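Local structure of aminotransferase AspB (Helicobacter pylori 26695, 3EZS) at residues D142-L147 with T167-S172; A59-L64 with S264-Q269; H227-R232 with A274-D279. The protein probably acts as a pyridoxal 5'-phosphate-dependent aminotransferase of class I and II, transferring amino groups between amino acids and keto acids. One frame throughout, in Å; residues are numbered along the deposited sequence.

Overall arrangement
Contacts 2 and 3 lie on the same side of the chain's centre, their centres 14 Å apart, and both use helix 266-277. They meet where Leu64 CD1 of contact 2 packs on Trp276 CD1 of contact 3, at 3.8 Å. Contact 3 also holds a phosphate ion, probably from the crystallisation liquor and probably where the cofactor phosphate binds in related enzymes, and both contacts reach the second subunit. Contact 1 joins two loops across the chain's centre from the other two: its centre is 25 Å from that of contact 3, with nearest atoms about 12 Å apart, and 35 Å from that of contact 2. Contact 1 therefore lies apart from the phosphate site.

Contact 1 of 3, residues D142-L147 with T167-S172. With EDO (1,2-ethanediol), chain D.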
# COMPACT_ATOMS: atom_id res chain seq x y z
N ASP A 142 -29.16 -10.16 -21.26
CA ASP A 142 -27.92 -9.78 -21.92
C ASP A 142 -26.94 -9.17 -20.92
O ASP A 142 -26.42 -8.07 -21.12
CB ASP A 142 -28.20 -8.85 -23.12
CG ASP A 142 -29.01 -9.54 -24.20
OD1 ASP A 142 -28.97 -10.79 -24.27
OD2 ASP A 142 -29.69 -8.86 -24.98
N PHE A 143 -26.69 -9.94 -19.86
CA PHE A 143 -25.75 -9.61 -18.78
C PHE A 143 -25.81 -8.15 -18.32
O PHE A 143 -24.79 -7.46 -18.23
CB PHE A 143 -24.32 -10.02 -19.20
CG PHE A 143 -24.23 -11.45 -19.68
CD1 PHE A 143 -23.98 -12.48 -18.79
CD2 PHE A 143 -24.46 -11.77 -21.01
CE1 PHE A 143 -23.94 -13.80 -19.22
CE2 PHE A 143 -24.41 -13.09 -21.45
CZ PHE A 143 -24.15 -14.11 -20.55
N THR A 144 -27.02 -7.70 -18.00
CA THR A 144 -27.25 -6.33 -17.56
C THR A 144 -27.55 -6.25 -16.05
O THR A 144 -28.48 -6.88 -15.55
CB THR A 144 -28.41 -5.73 -18.32
OG1 THR A 144 -28.20 -5.93 -19.72
CG2 THR A 144 -28.56 -4.22 -18.01
N PRO A 145 -26.76 -5.45 -15.31
CA PRO A 145 -27.03 -5.33 -13.90
C PRO A 145 -28.15 -4.33 -13.63
O PRO A 145 -28.26 -3.32 -14.35
CB PRO A 145 -25.73 -4.77 -13.35
CG PRO A 145 -25.20 -3.93 -14.43
CD PRO A 145 -25.63 -4.60 -15.73
N SER A 146 -28.98 -4.60 -12.62
CA SER A 146 -29.98 -3.62 -12.19
C SER A 146 -30.32 -3.76 -10.71
O SER A 146 -29.96 -4.72 -10.06
CB SER A 146 -31.25 -3.70 -13.03
OG SER A 146 -31.92 -4.92 -12.84
N LEU A 147 -30.97 -2.73 -10.18
CA LEU A 147 -31.46 -2.71 -8.81
C LEU A 147 -32.91 -2.32 -8.90
O LEU A 147 -33.30 -1.60 -9.81
CB LEU A 147 -30.71 -1.68 -7.97
CG LEU A 147 -29.24 -1.94 -7.64
CD1 LEU A 147 -28.63 -0.73 -6.89
CD2 LEU A 147 -29.06 -3.22 -6.82
N THR A 167 -17.34 -11.35 -17.75
CA THR A 167 -18.24 -11.50 -18.91
C THR A 167 -17.89 -10.69 -20.14
O THR A 167 -18.39 -10.97 -21.23
CB THR A 167 -19.68 -11.10 -18.53
OG1 THR A 167 -19.73 -9.70 -18.26
CG2 THR A 167 -20.22 -11.90 -17.31
N GLY A 168 -17.08 -9.64 -19.97
CA GLY A 168 -16.77 -8.73 -21.06
C GLY A 168 -17.86 -7.69 -21.30
O GLY A 168 -17.65 -6.76 -22.10
N ARG A 169 -19.01 -7.82 -20.64
CA ARG A 169 -20.12 -6.89 -20.82
C ARG A 169 -19.68 -5.46 -20.56
O ARG A 169 -19.09 -5.17 -19.51
CB ARG A 169 -21.27 -7.23 -19.89
CG ARG A 169 -22.49 -6.29 -19.99
CD ARG A 169 -23.21 -6.37 -21.33
NE ARG A 169 -24.59 -5.84 -21.23
CZ ARG A 169 -24.96 -4.57 -21.37
NH1 ARG A 169 -24.08 -3.62 -21.62
NH2 ARG A 169 -26.23 -4.25 -21.24
N THR A 170 -20.00 -4.59 -21.52
CA THR A 170 -19.62 -3.19 -21.49
C THR A 170 -20.88 -2.32 -21.61
O THR A 170 -21.67 -2.48 -22.52
CB THR A 170 -18.57 -2.87 -22.60
OG1 THR A 170 -17.37 -3.57 -22.31
CG2 THR A 170 -18.23 -1.38 -22.70
N LEU A 171 -21.05 -1.41 -20.66
CA LEU A 171 -22.20 -0.53 -20.64
C LEU A 171 -22.01 0.61 -21.63
O LEU A 171 -20.93 1.19 -21.74
CB LEU A 171 -22.37 0.04 -19.23
CG LEU A 171 -22.65 -0.96 -18.09
CD1 LEU A 171 -22.74 -0.21 -16.77
CD2 LEU A 171 -23.93 -1.76 -18.32
N SER A 172 -23.08 0.93 -22.35
CA SER A 172 -23.07 1.99 -23.33
C SER A 172 -23.10 3.35 -22.63
O SER A 172 -23.34 3.45 -21.43
CB SER A 172 -24.30 1.87 -24.22
OG SER A 172 -25.48 2.19 -23.49
C1 EDO D . -21.39 -4.78 -16.85
O1 EDO D . -20.55 -3.79 -17.47
C2 EDO D . -21.66 -4.36 -15.41
O2 EDO D . -20.46 -3.97 -14.78
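The guanidinium of Arg169 meets segment 142-147 at its edge. Asp142 O lies in its plane and accepts from Arg169 NE at 2.9 Å in a nearly straight bond (N-H...O 162°), while Thr144 OG1, tilted a little from that plane, accepts from Arg169 NH2 at 3.0 Å. The other flat group, the Phe143 ring, is approached obliquely by a methyl, with Thr167 CG2 4.1 Å from Phe143 CD1. Arg169 leaves its backbone with CG opposite N (chi1 179°), which sets CG 3.1 Å from Phe143 O, and the bend at chi2 (66°) directs the guanidinium to Asp142 O and Thr144 OG1. Two bonds to one segment fix the rotation of the group, and NH2 also forms a salt bridge with Glu175. Thr144 OG1 has a second hydrogen bond, to Asn141 O, which helps to position it for the arginine. On the apolar side, Pro145 CD comes within 4.2 Å of Leu171 CD2, and a 1,2-ethanediol lodges beside both residues, its O1 donating to Arg169 O at 2.9 Å. Thr167 OG1, also bonded to Asn164, accepts from Arg169 N at 3.1 Å and so closes an ST turn. Thr167 and Gly168 end the Asn-Pro-Thr-Gly sequence familiar from class I aminotransferases, and the contact ties the loop that carries the end of this sequence and leads into helix 173-186 to the loop after strand 131-136.

Contact 2 of 3, residues A59-L64 with S264-Q269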
# COMPACT_ATOMS: atom_id res chain seq x y z
N ALA A 59 1.05 11.52 -2.35
CA ALA A 59 0.34 12.04 -3.52
C ALA A 59 1.02 11.69 -4.84
O ALA A 59 0.45 11.95 -5.91
CB ALA A 59 0.21 13.55 -3.41
N PHE A 60 2.22 11.11 -4.78
CA PHE A 60 3.04 10.81 -5.95
C PHE A 60 3.49 12.13 -6.58
O PHE A 60 2.96 13.19 -6.26
CB PHE A 60 2.30 9.93 -6.98
CG PHE A 60 1.98 8.54 -6.50
CD1 PHE A 60 0.91 8.32 -5.66
CD2 PHE A 60 2.74 7.46 -6.91
CE1 PHE A 60 0.60 7.05 -5.23
CE2 PHE A 60 2.44 6.18 -6.47
CZ PHE A 60 1.36 5.97 -5.64
N GLU A 61 4.45 12.06 -7.48
CA GLU A 61 5.01 13.24 -8.10
C GLU A 61 4.02 13.96 -9.00
O GLU A 61 3.23 13.33 -9.69
CB GLU A 61 6.27 12.86 -8.91
CG GLU A 61 7.44 12.41 -8.03
CD GLU A 61 7.86 13.51 -7.06
OE1 GLU A 61 8.26 14.59 -7.53
OE2 GLU A 61 7.79 13.29 -5.83
N GLU A 62 4.10 15.29 -8.99
CA GLU A 62 3.26 16.14 -9.83
C GLU A 62 3.35 15.76 -11.30
O GLU A 62 2.36 15.84 -12.01
CB GLU A 62 3.67 17.61 -9.70
CG GLU A 62 3.15 18.27 -8.44
CD GLU A 62 1.64 18.28 -8.43
OE1 GLU A 62 1.04 18.67 -9.47
OE2 GLU A 62 1.05 17.89 -7.40
N SER A 63 4.55 15.38 -11.74
CA SER A 63 4.77 15.01 -13.13
C SER A 63 3.98 13.76 -13.49
O SER A 63 3.47 13.66 -14.58
CB SER A 63 6.26 14.85 -13.40
OG SER A 63 6.85 13.87 -12.55
N LEU A 64 3.87 12.81 -12.58
CA LEU A 64 3.08 11.59 -12.82
C LEU A 64 1.57 11.92 -12.90
O LEU A 64 0.90 11.46 -13.81
CB LEU A 64 3.35 10.54 -11.74
CG LEU A 64 2.53 9.25 -11.81
CD1 LEU A 64 2.72 8.50 -13.15
CD2 LEU A 64 2.87 8.38 -10.60
N SER A 264 5.65 4.66 -3.69
CA SER A 264 6.50 3.99 -4.66
C SER A 264 7.75 4.83 -4.95
O SER A 264 7.70 6.05 -4.91
CB SER A 264 5.67 3.83 -5.93
OG SER A 264 6.24 2.90 -6.81
N ALA A 265 8.86 4.16 -5.25
CA ALA A 265 10.11 4.83 -5.61
C ALA A 265 9.92 5.87 -6.73
O ALA A 265 9.20 5.62 -7.70
CB ALA A 265 11.12 3.80 -6.06
N ASN A 266 10.59 7.01 -6.62
CA ASN A 266 10.48 8.04 -7.66
C ASN A 266 10.92 7.50 -9.03
O ASN A 266 10.43 7.95 -10.08
CB ASN A 266 11.27 9.30 -7.27
CG ASN A 266 10.59 10.10 -6.15
OD1 ASN A 266 9.61 9.65 -5.55
ND2 ASN A 266 11.12 11.29 -5.87
N ALA A 267 11.83 6.54 -9.01
CA ALA A 267 12.31 5.90 -10.23
C ALA A 267 11.19 5.08 -10.85
O ALA A 267 11.06 5.04 -12.09
CB ALA A 267 13.51 5.04 -9.92
N ILE A 268 10.38 4.41 -10.02
CA ILE A 268 9.24 3.65 -10.51
C ILE A 268 8.19 4.60 -11.10
O ILE A 268 7.58 4.31 -12.14
CB ILE A 268 8.58 2.79 -9.39
CG1 ILE A 268 9.47 1.58 -9.02
CG2 ILE A 268 7.17 2.32 -9.81
CD1 ILE A 268 9.63 0.46 -10.11
N GLN A 269 7.99 5.73 -10.42
CA GLN A 269 7.06 6.76 -10.88
C GLN A 269 7.51 7.38 -12.21
O GLN A 269 6.66 7.73 -13.03
CB GLN A 269 6.92 7.85 -9.84
CG GLN A 269 6.44 7.39 -8.44
CD GLN A 269 6.08 8.55 -7.55
OE1 GLN A 269 5.47 9.51 -8.02
NE2 GLN A 269 6.44 8.48 -6.26
O HOH W 1 7.18 10.84 -4.75
O HOH W 2 9.90 13.57 -4.29
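Gln269 reaches across to the Phe60-Glu61 backbone, where its OE1 accepts from Glu61 N at 2.8 Å. The bond is almost straight and uses an in-plane lone pair of the amide oxygen. Gln269 gets there by an extended chain beyond CG (chi2 -169°), and its other amide atom, NE2, donates to Ser264 O at 3.1 Å, so the amide is held at both ends. The Phe60 ring crosses the amide obliquely, its plane turned 67° from it, with Phe60 CD2 3.6 Å from Gln269 CD. Leu64, with CG anti to its backbone N, crosses the glutamine at about a right angle and sets CD2 3.8 Å from Gln269 OE1. Glu61 is bent at chi2 (-59°), which folds its carboxylate toward Asn266 without direct bonding. Two waters fill in: one donates to Glu61 OE2 and Asn266 OD1 and accepts from Gln269 NE2; the other donates to Glu61 OE2 and accepts from Asn266 ND2. Next to Gln269, Ile268 packs on Ile268 of the second subunit. With OE2 accepting two water hydrogens, the carboxylate is probably ionised, and the bonds made by OE1 and NE2 leave the orientation of the Gln269 amide well determined.

Contact 3 of 3, residues H227-R232 with A274-D279; sequences HSLSKR and AAWLDD. With PO4 (phosphate ion), chain C.
Leu229 and Arg232 join the turn after strand 223-228 to the C-terminal end of helix 266-277, a mixed apolar and charged contact in the large domain of a fold type I aminotransferase. The turn carries the sequence Ser-Leu-Ser-Lys, whose Lys231 probably corresponds to the lysine that bears pyridoxal phosphate in relatives; here its NZ is hydrogen-bonded to Tyr55 OH of the second subunit. Ser230 OG donates to O3 of a phosphate ion at 2.7 Å, and Arg239, Ser91 and Arg92 complete a site consistent with that of the cofactor phosphate. Ser228 OG accepts from Ser230 N, forming an ST turn. On the other side of the turn, Arg232 runs extended from CG to NE, and its guanidinium spans the helix end. NH1 donates to Ala275 O at 3.0 Å, reaching it from above the carbonyl plane, and NH2 donates to Asp278 O at 3.0 Å. NH2 also forms a salt bridge with Asp279 OD1 at 3.0 Å, the carboxylate standing nearly perpendicular to the guanidinium (79°). Arg232 NE has a further partner in Glu198, and Asp279 OD2 one in Arg74. The Trp276 ring lies 15° from parallel to the guanidinium, with CE3 over one of its faces, and NE1 bonds to Ser240. Leu229 CD2 touches Ala275 CB at 3.6 Å, while CD1 sits over the tryptophan's six-membered ring, 3.4 Å from its centroid and 11° off the normal.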
# COMPACT_ATOMS: atom_id res chain seq x y z
N HIS A 227 -8.62 3.52 -12.59
CA HIS A 227 -7.81 3.05 -13.72
C HIS A 227 -6.52 2.43 -13.24
O HIS A 227 -6.10 2.65 -12.11
CB HIS A 227 -7.55 4.20 -14.71
CG HIS A 227 -8.76 4.61 -15.49
ND1 HIS A 227 -8.92 4.30 -16.83
CD2 HIS A 227 -9.88 5.29 -15.13
CE1 HIS A 227 -10.07 4.79 -17.26
NE2 HIS A 227 -10.67 5.39 -16.25
N SER A 228 -5.92 1.61 -14.11
CA SER A 228 -4.66 0.93 -13.85
C SER A 228 -3.84 0.84 -15.12
O SER A 228 -4.39 0.75 -16.19
CB SER A 228 -4.91 -0.49 -13.37
OG SER A 228 -3.69 -1.20 -13.24
N LEU A 229 -2.52 0.82 -14.98
CA LEU A 229 -1.59 0.70 -16.10
C LEU A 229 -1.19 -0.75 -16.42
O LEU A 229 -0.61 -1.04 -17.47
CB LEU A 229 -0.32 1.44 -15.70
CG LEU A 229 0.67 1.89 -16.76
CD1 LEU A 229 -0.03 2.79 -17.78
CD2 LEU A 229 1.82 2.61 -16.07
N SER A 230 -1.49 -1.66 -15.50
CA SER A 230 -1.02 -3.04 -15.57
C SER A 230 -1.26 -3.77 -16.86
O SER A 230 -0.35 -4.40 -17.38
CB SER A 230 -1.62 -3.84 -14.41
OG SER A 230 -1.29 -3.22 -13.18
N LYS A 231 -2.49 -3.71 -17.37
CA LYS A 231 -2.86 -4.44 -18.60
C LYS A 231 -2.52 -3.66 -19.85
O LYS A 231 -1.97 -4.21 -20.81
CB LYS A 231 -4.34 -4.84 -18.56
CG LYS A 231 -4.58 -5.96 -17.55
CD LYS A 231 -5.98 -5.96 -17.03
CE LYS A 231 -6.20 -7.08 -16.02
NZ LYS A 231 -5.14 -7.18 -14.97
N ARG A 232 -2.79 -2.37 -19.79
CA ARG A 232 -2.51 -1.45 -20.87
C ARG A 232 -1.06 -1.51 -21.36
O ARG A 232 -0.82 -1.49 -22.57
CB ARG A 232 -2.79 -0.02 -20.38
CG ARG A 232 -2.49 1.07 -21.36
CD ARG A 232 -2.76 2.45 -20.78
NE ARG A 232 -2.62 3.45 -21.83
CZ ARG A 232 -1.51 4.14 -22.12
NH1 ARG A 232 -0.39 4.01 -21.42
NH2 ARG A 232 -1.54 4.99 -23.13
N ALA A 274 6.52 7.68 -18.07
CA ALA A 274 6.87 7.43 -19.46
C ALA A 274 5.79 6.56 -20.11
O ALA A 274 5.39 6.83 -21.24
CB ALA A 274 8.26 6.77 -19.56
N ALA A 275 5.28 5.57 -19.38
CA ALA A 275 4.21 4.68 -19.87
C ALA A 275 2.92 5.45 -20.15
O ALA A 275 2.33 5.30 -21.22
CB ALA A 275 3.94 3.51 -18.88
N TRP A 276 2.50 6.29 -19.21
CA TRP A 276 1.24 7.04 -19.38
C TRP A 276 1.30 8.08 -20.48
O TRP A 276 0.26 8.42 -21.03
CB TRP A 276 0.78 7.71 -18.08
CG TRP A 276 0.23 6.78 -17.00
CD1 TRP A 276 0.82 6.48 -15.80
CD2 TRP A 276 -1.02 6.06 -17.02
NE1 TRP A 276 0.01 5.63 -15.08
CE2 TRP A 276 -1.12 5.35 -15.80
CE3 TRP A 276 -2.06 5.94 -17.95
CZ2 TRP A 276 -2.22 4.54 -15.48
CZ3 TRP A 276 -3.16 5.11 -17.63
CH2 TRP A 276 -3.23 4.45 -16.40
N LEU A 277 2.48 8.62 -20.77
CA LEU A 277 2.66 9.62 -21.82
C LEU A 277 2.57 9.04 -23.25
O LEU A 277 2.32 9.79 -24.20
CB LEU A 277 4.03 10.29 -21.67
CG LEU A 277 4.33 11.27 -20.54
CD1 LEU A 277 5.86 11.43 -20.30
CD2 LEU A 277 3.67 12.64 -20.81
N ASP A 278 2.80 7.74 -23.40
CA ASP A 278 2.84 7.10 -24.72
C ASP A 278 1.65 6.21 -25.01
O ASP A 278 1.20 5.44 -24.13
CB ASP A 278 4.09 6.24 -24.81
CG ASP A 278 4.20 5.52 -26.12
OD1 ASP A 278 4.37 6.19 -27.15
OD2 ASP A 278 4.12 4.28 -26.12
N ASP A 279 1.14 6.30 -26.25
CA ASP A 279 0.01 5.49 -26.71
C ASP A 279 0.40 4.35 -27.66
O ASP A 279 -0.34 3.40 -27.82
CB ASP A 279 -1.02 6.38 -27.41
CG ASP A 279 -1.74 7.33 -26.45
OD1 ASP A 279 -1.78 7.07 -25.24
OD2 ASP A 279 -2.25 8.35 -26.92
P PO4 C . -3.95 -3.71 -10.63
O1 PO4 C . -4.08 -2.29 -11.10
O2 PO4 C . -3.81 -3.76 -9.15
O3 PO4 C . -2.73 -4.32 -11.22
O4 PO4 C . -5.21 -4.44 -10.99